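Local coordinates for protein negative regulator of ofd1 (Schizosaccharomyces pombe, PDB 3QTM) that is required for correct translation termination and directly inhibits Ofd1, so probably slowing the degradation of the hypoxic transcription factor fragment Sre1N when oxygen is absent, at residues Q21-G24 with L25-M28; S192-L195 with F196-D200; D200-S203 with E204-L208. All blocks are in the same frame, centred on the assembly; numbering follows the deposited sequence.

Interaction 1: Q21-G24 with L25-M28; sequences QLWG and LYEM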
ATOM      1  N   GLN A  21     -18.453  17.466  -6.670  1.00 23.00           N
ATOM      2  CA  GLN A  21     -17.514  18.580  -6.555  1.00 26.13           C
ATOM      3  C   GLN A  21     -16.649  18.417  -5.299  1.00 26.79           C
ATOM      4  O   GLN A  21     -15.474  18.787  -5.276  1.00 27.04           O
ATOM      5  CB  GLN A  21     -18.245  19.926  -6.565  1.00 29.59           C
ATOM      6  CG  GLN A  21     -18.885  20.275  -7.921  1.00 26.79           C
ATOM      7  CD  GLN A  21     -17.924  20.087  -9.108  1.00 38.06           C
ATOM      8  OE1 GLN A  21     -16.757  20.491  -9.062  1.00 36.60           O
ATOM      9  NE2 GLN A  21     -18.421  19.467 -10.175  1.00 39.94           N
ATOM     10  N   LEU A  22     -17.236  17.820  -4.268  1.00 21.42           N
ATOM     11  CA  LEU A  22     -16.515  17.548  -3.039  1.00 24.51           C
ATOM     12  C   LEU A  22     -15.326  16.627  -3.318  1.00 25.50           C
ATOM     13  O   LEU A  22     -14.194  16.899  -2.883  1.00 25.27           O
ATOM     14  CB  LEU A  22     -17.471  16.951  -2.001  1.00 25.29           C
ATOM     15  CG  LEU A  22     -17.022  16.811  -0.553  1.00 25.37           C
ATOM     16  CD1 LEU A  22     -16.774  18.192   0.068  1.00 20.43           C
ATOM     17  CD2 LEU A  22     -18.084  16.017   0.222  1.00 18.21           C
ATOM     18  N   TRP A  23     -15.574  15.557  -4.072  1.00 25.20           N
ATOM     19  CA  TRP A  23     -14.505  14.647  -4.473  1.00 23.16           C
ATOM     20  C   TRP A  23     -13.459  15.355  -5.321  1.00 24.53           C
ATOM     21  O   TRP A  23     -12.264  15.063  -5.219  1.00 23.71           O
ATOM     22  CB  TRP A  23     -15.063  13.426  -5.216  1.00 23.76           C
ATOM     23  CG  TRP A  23     -15.403  12.317  -4.278  1.00 27.29           C
ATOM     24  CD1 TRP A  23     -16.641  11.986  -3.810  1.00 24.35           C
ATOM     25  CD2 TRP A  23     -14.474  11.423  -3.636  1.00 26.35           C
ATOM     26  NE1 TRP A  23     -16.545  10.926  -2.932  1.00 25.84           N
ATOM     27  CE2 TRP A  23     -15.228  10.561  -2.811  1.00 26.38           C
ATOM     28  CE3 TRP A  23     -13.083  11.259  -3.697  1.00 25.57           C
ATOM     29  CZ2 TRP A  23     -14.639   9.550  -2.050  1.00 24.23           C
ATOM     30  CZ3 TRP A  23     -12.498  10.251  -2.940  1.00 29.38           C
ATOM     31  CH2 TRP A  23     -13.279   9.411  -2.124  1.00 24.21           C
ATOM     32  N   GLY A  24     -13.918  16.284  -6.155  1.00 24.60           N
ATOM     33  CA  GLY A  24     -13.036  17.030  -7.033  1.00 25.79           C
ATOM     34  C   GLY A  24     -11.995  17.830  -6.262  1.00 23.30           C
ATOM     35  O   GLY A  24     -10.829  17.846  -6.635  1.00 24.20           O
ATOM     36  N   LEU A  25     -12.429  18.484  -5.188  1.00 21.59           N
ATOM     37  CA  LEU A  25     -11.535  19.220  -4.291  1.00 23.50           C
ATOM     38  C   LEU A  25     -10.495  18.306  -3.658  1.00 26.26           C
ATOM     39  O   LEU A  25      -9.302  18.641  -3.623  1.00 23.91           O
ATOM     40  CB  LEU A  25     -12.329  19.919  -3.191  1.00 20.19           C
ATOM     41  CG  LEU A  25     -13.159  21.130  -3.630  1.00 26.16           C
ATOM     42  CD1 LEU A  25     -14.068  21.614  -2.498  1.00 21.37           C
ATOM     43  CD2 LEU A  25     -12.238  22.271  -4.130  1.00 24.96           C
ATOM     44  N   TYR A  26     -10.947  17.156  -3.156  1.00 24.09           N
ATOM     45  CA  TYR A  26     -10.033  16.182  -2.574  1.00 22.12           C
ATOM     46  C   TYR A  26      -9.012  15.696  -3.608  1.00 23.30           C
ATOM     47  O   TYR A  26      -7.825  15.590  -3.311  1.00 23.68           O
ATOM     48  CB  TYR A  26     -10.782  14.981  -1.979  1.00 18.76           C
ATOM     49  CG  TYR A  26      -9.815  13.950  -1.429  1.00 23.14           C
ATOM     50  CD1 TYR A  26      -9.135  14.168  -0.235  1.00 20.17           C
ATOM     51  CD2 TYR A  26      -9.539  12.794  -2.132  1.00 19.42           C
ATOM     52  CE1 TYR A  26      -8.223  13.232   0.259  1.00 20.76           C
ATOM     53  CE2 TYR A  26      -8.640  11.868  -1.659  1.00 20.71           C
ATOM     54  CZ  TYR A  26      -7.987  12.082  -0.461  1.00 23.35           C
ATOM     55  OH  TYR A  26      -7.092  11.132  -0.005  1.00 23.53           O
ATOM     56  N   GLU A  27      -9.485  15.397  -4.818  1.00 24.70           N
ATOM     57  CA  GLU A  27      -8.640  14.853  -5.877  1.00 23.42           C
ATOM     58  C   GLU A  27      -7.549  15.846  -6.252  1.00 26.18           C
ATOM     59  O   GLU A  27      -6.387  15.485  -6.412  1.00 27.96           O
ATOM     60  CB  GLU A  27      -9.485  14.479  -7.097  1.00 25.76           C
ATOM     61  CG  GLU A  27     -10.319  13.200  -6.875  1.00 31.25           C
ATOM     62  CD  GLU A  27     -11.569  13.134  -7.749  1.00 32.19           C
ATOM     63  OE1 GLU A  27     -11.757  14.037  -8.585  1.00 35.04           O
ATOM     64  OE2 GLU A  27     -12.362  12.175  -7.601  1.00 33.01           O
HETATM   65  N   MSE A  28      -7.940  17.101  -6.376  1.00 24.00           N
HETATM   66  CA  MSE A  28      -6.998  18.175  -6.625  1.00 29.93           C
HETATM   67  C   MSE A  28      -5.949  18.281  -5.528  1.00 25.88           C
HETATM   68  O   MSE A  28      -4.781  18.546  -5.807  1.00 26.62           O
HETATM   69  CB  MSE A  28      -7.746  19.497  -6.717  1.00 24.97           C
HETATM   70  CG  MSE A  28      -8.094  19.910  -8.111  1.00 41.94           C
HETATM   71 SE   MSE A  28      -8.486  21.827  -8.107  1.00 75.90          SE
HETATM   72  CE  MSE A  28     -10.376  21.687  -7.668  1.00 24.18           C
TER

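Interaction 2: S192-L195 with F196-D200; sequences SSYL and FQFGD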
ATOM      1  N   SER A 192       1.598  -4.686   5.116  1.00 24.76           N
ATOM      2  CA  SER A 192       2.612  -5.647   4.693  1.00 29.74           C
ATOM      3  C   SER A 192       3.707  -5.733   5.742  1.00 30.50           C
ATOM      4  O   SER A 192       4.203  -6.814   6.068  1.00 30.45           O
ATOM      5  CB  SER A 192       3.235  -5.231   3.350  1.00 29.37           C
ATOM      6  OG  SER A 192       2.271  -5.199   2.317  1.00 30.72           O
ATOM      7  N   SER A 193       4.087  -4.574   6.259  1.00 27.58           N
ATOM      8  CA  SER A 193       5.143  -4.489   7.247  1.00 29.92           C
ATOM      9  C   SER A 193       4.706  -5.209   8.516  1.00 35.81           C
ATOM     10  O   SER A 193       5.488  -5.932   9.143  1.00 33.05           O
ATOM     11  CB  SER A 193       5.475  -3.023   7.531  1.00 33.78           C
ATOM     12  OG  SER A 193       6.264  -2.900   8.698  1.00 49.40           O
ATOM     13  N   TYR A 194       3.441  -5.040   8.877  1.00 31.31           N
ATOM     14  CA  TYR A 194       2.925  -5.678  10.073  1.00 31.82           C
ATOM     15  C   TYR A 194       2.954  -7.197   9.969  1.00 32.80           C
ATOM     16  O   TYR A 194       3.348  -7.882  10.911  1.00 32.03           O
ATOM     17  CB  TYR A 194       1.499  -5.227  10.371  1.00 27.92           C
ATOM     18  CG  TYR A 194       0.960  -5.838  11.635  1.00 28.21           C
ATOM     19  CD1 TYR A 194       1.466  -5.460  12.872  1.00 32.16           C
ATOM     20  CD2 TYR A 194      -0.043  -6.793  11.599  1.00 30.08           C
ATOM     21  CE1 TYR A 194       0.993  -6.003  14.029  1.00 33.49           C
ATOM     22  CE2 TYR A 194      -0.532  -7.347  12.762  1.00 33.47           C
ATOM     23  CZ  TYR A 194      -0.008  -6.949  13.975  1.00 34.61           C
ATOM     24  OH  TYR A 194      -0.482  -7.493  15.150  1.00 38.62           O
ATOM     25  N   LEU A 195       2.496  -7.716   8.837  1.00 31.49           N
ATOM     26  CA  LEU A 195       2.462  -9.156   8.620  1.00 36.80           C
ATOM     27  C   LEU A 195       3.870  -9.745   8.557  1.00 37.37           C
ATOM     28  O   LEU A 195       4.068 -10.921   8.831  1.00 41.10           O
ATOM     29  CB  LEU A 195       1.715  -9.478   7.333  1.00 31.39           C
ATOM     30  CG  LEU A 195       0.257  -9.029   7.297  1.00 34.92           C
ATOM     31  CD1 LEU A 195      -0.370  -9.405   5.965  1.00 34.79           C
ATOM     32  CD2 LEU A 195      -0.500  -9.643   8.435  1.00 34.58           C
ATOM     33  N   PHE A 196       4.837  -8.919   8.174  1.00 35.36           N
ATOM     34  CA  PHE A 196       6.231  -9.336   8.109  1.00 41.09           C
ATOM     35  C   PHE A 196       6.872  -9.322   9.504  1.00 42.82           C
ATOM     36  O   PHE A 196       7.523 -10.284   9.913  1.00 44.05           O
ATOM     37  CB  PHE A 196       7.019  -8.436   7.146  1.00 38.05           C
ATOM     38  CG  PHE A 196       8.512  -8.533   7.309  1.00 45.57           C
ATOM     39  CD1 PHE A 196       9.205  -9.637   6.827  1.00 46.12           C
ATOM     40  CD2 PHE A 196       9.222  -7.526   7.949  1.00 48.16           C
ATOM     41  CE1 PHE A 196      10.580  -9.738   6.983  1.00 46.63           C
ATOM     42  CE2 PHE A 196      10.599  -7.617   8.110  1.00 50.03           C
ATOM     43  CZ  PHE A 196      11.278  -8.724   7.622  1.00 51.25           C
ATOM     44  N   GLN A 197       6.677  -8.222  10.226  1.00 37.85           N
ATOM     45  CA  GLN A 197       7.249  -8.060  11.547  1.00 43.51           C
ATOM     46  C   GLN A 197       6.646  -9.071  12.508  1.00 43.45           C
ATOM     47  O   GLN A 197       7.339  -9.600  13.369  1.00 44.83           O
ATOM     48  CB  GLN A 197       7.006  -6.643  12.067  1.00 42.74           C
ATOM     49  CG  GLN A 197       7.747  -5.552  11.306  1.00 52.10           C
ATOM     50  CD  GLN A 197       8.916  -4.991  12.088  1.00 66.29           C
ATOM     51  OE1 GLN A 197       8.866  -4.903  13.318  1.00 70.18           O
ATOM     52  NE2 GLN A 197       9.976  -4.602  11.380  1.00 69.44           N
ATOM     53  N   PHE A 198       5.358  -9.351  12.344  1.00 39.26           N
ATOM     54  CA  PHE A 198       4.624 -10.138  13.332  1.00 42.41           C
ATOM     55  C   PHE A 198       3.899 -11.331  12.732  1.00 43.05           C
ATOM     56  O   PHE A 198       2.897 -11.791  13.270  1.00 47.71           O
ATOM     57  CB  PHE A 198       3.638  -9.238  14.088  1.00 38.67           C
ATOM     58  CG  PHE A 198       4.296  -8.072  14.771  1.00 40.68           C
ATOM     59  CD1 PHE A 198       4.396  -6.844  14.136  1.00 40.93           C
ATOM     60  CD2 PHE A 198       4.837  -8.213  16.043  1.00 40.77           C
ATOM     61  CE1 PHE A 198       5.014  -5.770  14.755  1.00 44.78           C
ATOM     62  CE2 PHE A 198       5.456  -7.149  16.668  1.00 40.29           C
ATOM     63  CZ  PHE A 198       5.548  -5.922  16.023  1.00 40.71           C
ATOM     64  N   GLY A 199       4.412 -11.839  11.622  1.00 43.38           N
ATOM     65  CA  GLY A 199       3.767 -12.941  10.934  1.00 48.38           C
ATOM     66  C   GLY A 199       3.888 -14.243  11.699  1.00 52.25           C
ATOM     67  O   GLY A 199       3.228 -15.230  11.369  1.00 49.04           O
ATOM     68  N   ASP A 200       4.739 -14.232  12.722  1.00 54.70           N
ATOM     69  CA  ASP A 200       4.967 -15.396  13.570  1.00 58.10           C
ATOM     70  C   ASP A 200       3.655 -15.885  14.165  1.00 55.37           C
ATOM     71  O   ASP A 200       3.468 -17.080  14.379  1.00 57.15           O
ATOM     72  CB  ASP A 200       5.933 -15.036  14.703  1.00 64.65           C
ATOM     73  CG  ASP A 200       6.738 -16.229  15.187  1.00 76.65           C
ATOM     74  OD1 ASP A 200       6.315 -16.886  16.168  1.00 78.74           O
ATOM     75  OD2 ASP A 200       7.797 -16.509  14.582  1.00 83.49           O
TER

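Interaction 3: D200-S203 with E204-L208; sequences DQFS and EAFLL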
ATOM      1  N   ASP A 200       4.739 -14.232  12.722  1.00 54.70           N
ATOM      2  CA  ASP A 200       4.967 -15.396  13.570  1.00 58.10           C
ATOM      3  C   ASP A 200       3.655 -15.885  14.165  1.00 55.37           C
ATOM      4  O   ASP A 200       3.468 -17.080  14.379  1.00 57.15           O
ATOM      5  CB  ASP A 200       5.933 -15.036  14.703  1.00 64.65           C
ATOM      6  CG  ASP A 200       6.738 -16.229  15.187  1.00 76.65           C
ATOM      7  OD1 ASP A 200       6.315 -16.886  16.168  1.00 78.74           O
ATOM      8  OD2 ASP A 200       7.797 -16.509  14.582  1.00 83.49           O
ATOM      9  N   GLN A 201       2.743 -14.953  14.417  1.00 51.39           N
ATOM     10  CA  GLN A 201       1.506 -15.257  15.126  1.00 51.07           C
ATOM     11  C   GLN A 201       0.385 -15.746  14.207  1.00 50.68           C
ATOM     12  O   GLN A 201      -0.639 -16.243  14.673  1.00 48.07           O
ATOM     13  CB  GLN A 201       1.049 -14.030  15.915  1.00 52.51           C
ATOM     14  CG  GLN A 201       2.212 -13.236  16.506  1.00 53.05           C
ATOM     15  CD  GLN A 201       1.846 -12.532  17.802  1.00 59.04           C
ATOM     16  OE1 GLN A 201       0.677 -12.221  18.049  1.00 59.72           O
ATOM     17  NE2 GLN A 201       2.849 -12.280  18.643  1.00 57.24           N
ATOM     18  N   PHE A 202       0.575 -15.609  12.900  1.00 49.68           N
ATOM     19  CA  PHE A 202      -0.470 -15.989  11.962  1.00 44.28           C
ATOM     20  C   PHE A 202      -0.165 -17.309  11.285  1.00 43.66           C
ATOM     21  O   PHE A 202       0.996 -17.679  11.100  1.00 44.19           O
ATOM     22  CB  PHE A 202      -0.668 -14.902  10.902  1.00 45.14           C
ATOM     23  CG  PHE A 202      -0.962 -13.546  11.472  1.00 44.79           C
ATOM     24  CD1 PHE A 202      -2.246 -13.217  11.888  1.00 44.09           C
ATOM     25  CD2 PHE A 202       0.044 -12.595  11.587  1.00 45.67           C
ATOM     26  CE1 PHE A 202      -2.522 -11.964  12.408  1.00 43.74           C
ATOM     27  CE2 PHE A 202      -0.220 -11.343  12.105  1.00 43.82           C
ATOM     28  CZ  PHE A 202      -1.506 -11.025  12.517  1.00 45.69           C
ATOM     29  N   SER A 203      -1.218 -18.018  10.911  1.00 41.80           N
ATOM     30  CA  SER A 203      -1.058 -19.242  10.160  1.00 39.05           C
ATOM     31  C   SER A 203      -0.630 -18.915   8.738  1.00 41.36           C
ATOM     32  O   SER A 203      -0.803 -17.791   8.254  1.00 40.11           O
ATOM     33  CB  SER A 203      -2.366 -20.029  10.135  1.00 41.31           C
ATOM     34  OG  SER A 203      -3.392 -19.292   9.501  1.00 41.16           O
ATOM     35  N   GLU A 204      -0.079 -19.909   8.062  1.00 40.50           N
ATOM     36  CA  GLU A 204       0.315 -19.732   6.684  1.00 42.24           C
ATOM     37  C   GLU A 204      -0.907 -19.387   5.827  1.00 40.61           C
ATOM     38  O   GLU A 204      -0.822 -18.570   4.913  1.00 36.87           O
ATOM     39  CB  GLU A 204       0.996 -20.992   6.171  1.00 36.58           C
ATOM     40  CG  GLU A 204       1.309 -20.960   4.690  1.00 39.91           C
ATOM     41  CD  GLU A 204       1.868 -22.280   4.204  1.00 45.35           C
ATOM     42  OE1 GLU A 204       1.649 -23.302   4.892  1.00 47.37           O
ATOM     43  OE2 GLU A 204       2.523 -22.294   3.142  1.00 42.78           O
ATOM     44  N   ALA A 205      -2.045 -19.999   6.134  1.00 36.88           N
ATOM     45  CA  ALA A 205      -3.236 -19.790   5.324  1.00 40.31           C
ATOM     46  C   ALA A 205      -3.722 -18.351   5.457  1.00 37.40           C
ATOM     47  O   ALA A 205      -4.169 -17.743   4.488  1.00 38.97           O
ATOM     48  CB  ALA A 205      -4.335 -20.769   5.715  1.00 37.30           C
ATOM     49  N   PHE A 206      -3.635 -17.815   6.666  1.00 36.35           N
ATOM     50  CA  PHE A 206      -4.000 -16.427   6.905  1.00 39.10           C
ATOM     51  C   PHE A 206      -3.130 -15.496   6.050  1.00 38.29           C
ATOM     52  O   PHE A 206      -3.645 -14.646   5.317  1.00 37.19           O
ATOM     53  CB  PHE A 206      -3.856 -16.087   8.394  1.00 37.38           C
ATOM     54  CG  PHE A 206      -4.217 -14.670   8.729  1.00 39.35           C
ATOM     55  CD1 PHE A 206      -5.537 -14.308   8.939  1.00 40.57           C
ATOM     56  CD2 PHE A 206      -3.235 -13.693   8.820  1.00 38.75           C
ATOM     57  CE1 PHE A 206      -5.872 -12.989   9.245  1.00 40.17           C
ATOM     58  CE2 PHE A 206      -3.559 -12.383   9.121  1.00 39.31           C
ATOM     59  CZ  PHE A 206      -4.881 -12.029   9.338  1.00 38.33           C
ATOM     60  N   LEU A 207      -1.814 -15.675   6.147  1.00 37.64           N
ATOM     61  CA  LEU A 207      -0.848 -14.866   5.409  1.00 36.84           C
ATOM     62  C   LEU A 207      -1.070 -14.942   3.911  1.00 36.74           C
ATOM     63  O   LEU A 207      -1.090 -13.920   3.236  1.00 33.40           O
ATOM     64  CB  LEU A 207       0.568 -15.306   5.742  1.00 34.53           C
ATOM     65  CG  LEU A 207       1.042 -14.905   7.132  1.00 40.47           C
ATOM     66  CD1 LEU A 207       2.310 -15.663   7.505  1.00 41.54           C
ATOM     67  CD2 LEU A 207       1.269 -13.404   7.193  1.00 41.95           C
ATOM     68  N   LEU A 208      -1.249 -16.156   3.397  1.00 36.79           N
ATOM     69  CA  LEU A 208      -1.580 -16.360   1.995  1.00 34.50           C
ATOM     70  C   LEU A 208      -2.810 -15.567   1.594  1.00 35.44           C
ATOM     71  O   LEU A 208      -2.869 -14.989   0.510  1.00 34.66           O
ATOM     72  CB  LEU A 208      -1.843 -17.843   1.721  1.00 36.76           C
ATOM     73  CG  LEU A 208      -0.592 -18.706   1.529  1.00 42.48           C
ATOM     74  CD1 LEU A 208      -0.935 -20.204   1.439  1.00 38.41           C
ATOM     75  CD2 LEU A 208       0.173 -18.239   0.286  1.00 38.85           C
TER

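Interaction 1: Q21-G24 with L25-M28
W23 lays the six-membered end of its indole beside the ring of Y26, one helical turn on, with W23 CZ3 4.0 Å from Y26 CD2. The two side chains point the same way, yet their ring planes stand at 90° and the ring centres of W23 and Y26 are 5.9 Å apart, an oblique meeting. Y26 holds CG anti to its backbone nitrogen (chi1 178°), which brings the ring alongside the indole. E27 crosses W23 at about a right angle: its CG comes to 3.2 Å from W23 O, and its OE2 reaches W23 CB at 3.8 Å. Such spacings of three and four residues belong to the alpha helix, here helix 15-34, in a protein built of tetratricopeptide-type helices. The backbone of that helix is bonded from L25 N to Q21 O, Y26 N to L22 O, E27 N to W23 O and M28 N to G24 O, the E27 N to W23 O bond measuring 2.8 Å. The carboxylate of E27 places OE1 3.6 Å from G24 CA. A large aromatic suits W23 because its indole also packs on helix 67-82, gives NE1 to D68 O and makes a cation-pi contact with R120.

Interaction 2: S192-L195 with F196-D200
Y194 and F198 make the aromatic part of this contact, four residues apart at the C-terminal end of helix 188-197. The closest carbons are Y194 CD1 and F198 CD1, 3.5 Å apart. The ring planes differ by 35° and the side chains cross at about a right angle, an oblique meeting. F198 CB rests over one face of the Y194 ring, toward its rim, while Y194 O lies in the plane of the F198 ring at its edge. A chi1 of -178° swings the tyrosine ring along the helix to meet the phenylalanine.

Backbone hydrogen bonds form the second group. F196 N gives to S192 O and weakly to S193 O as well; Q197 N reaches S193 O at 2.8 Å, and F198 N reaches Y194 O at 2.9 Å. F198 is also the first residue to leave helical geometry, so its amide gives the last of these bonds.

Van der Waals packing is the third. Q197 CG packs on S193 O at 3.2 Å, with S193 OG 4.0 Å from the same Q197 CG. G199 CA approaches L195 O to 2.9 Å, and a beta carbon on G199 would clash with that oxygen, so a residue lacking one suits the turn.

S192, buried, has its OG hydrogen-bonded to N242 on helix 229-254, and Y194 leans on helix 151-170 through T152, V155 and I159. Across the contact itself the polar work is done by backbone groups and the aromatic side chains meet through carbon, which is consistent with a helix end held by backbone hydrogen bonds and aromatic packing, with G199 allowing the chain past L195 O.

Interaction 3: D200-S203 with E204-L208
F202 and F206 hold their rings almost parallel, with planes only 10° apart, yet the rings are slid so far that they barely overlap. The ring centres of F202 and F206 lie 4.6 Å apart, though parts of the two rings are modelled closer than carbons can sit, so their exact separation is doubtful. The beta carbons of both residues point toward the facing segment, and the first torsion of F206 carries its ring away from its own backbone nitrogen, back over the start of the helix toward F202. F206 also packs on I163 of helix 151-170; with an alanine here, F202 would probably lose the ring beside it on the helix 204-209 side, and a gap would open toward I163.

S203 fills the other half of the junction. Its OG takes the hydrogen of F206 N at 3.2 Å and 156°, and its carbonyl oxygen receives L207 N at 3.2 Å. A chi1 of 62° puts OG between its own nitrogen and carbonyl carbon, from where it can meet an amide that has no earlier helical turn to bond to. Serine suits the place, being short and able to accept. E204, in the first helical turn, sends its carboxylate across to helices 229-254 and 262-285, in a salt bridge with K267 and a hydrogen bond with Y250; a negative charge near a helix N terminus would probably be favoured there.

L207 closes the apolar side, its CG 4.1 Å from F202 CB. An N-cap serine bonded to the third helical residue, with apolar contact between the residue before the cap and the fourth, is the signature of an N-cap with a hydrophobic staple.

In the fold
From the N terminus, interaction 1 comes first, within helix 15-34, and spans about two turns of that helix. Interactions 2 and 3 follow much later, on the other side of the chain's centre, and interaction 1 touches neither: its centre lies about 34 Å from that of interaction 2. No contact crosses or encloses another. Residues 192-200 end helix 188-197, residues 200-208 begin helix 204-209, and the two contacts share D200, so together they shape one helix-loop-helix corner. F202 packs on Y194 and L195, and L207 on L195, bringing the two helices together. Helix 151-170 lies against both contacts, whereas interaction 1 meets helices 38-58, 67-82 and 119-142.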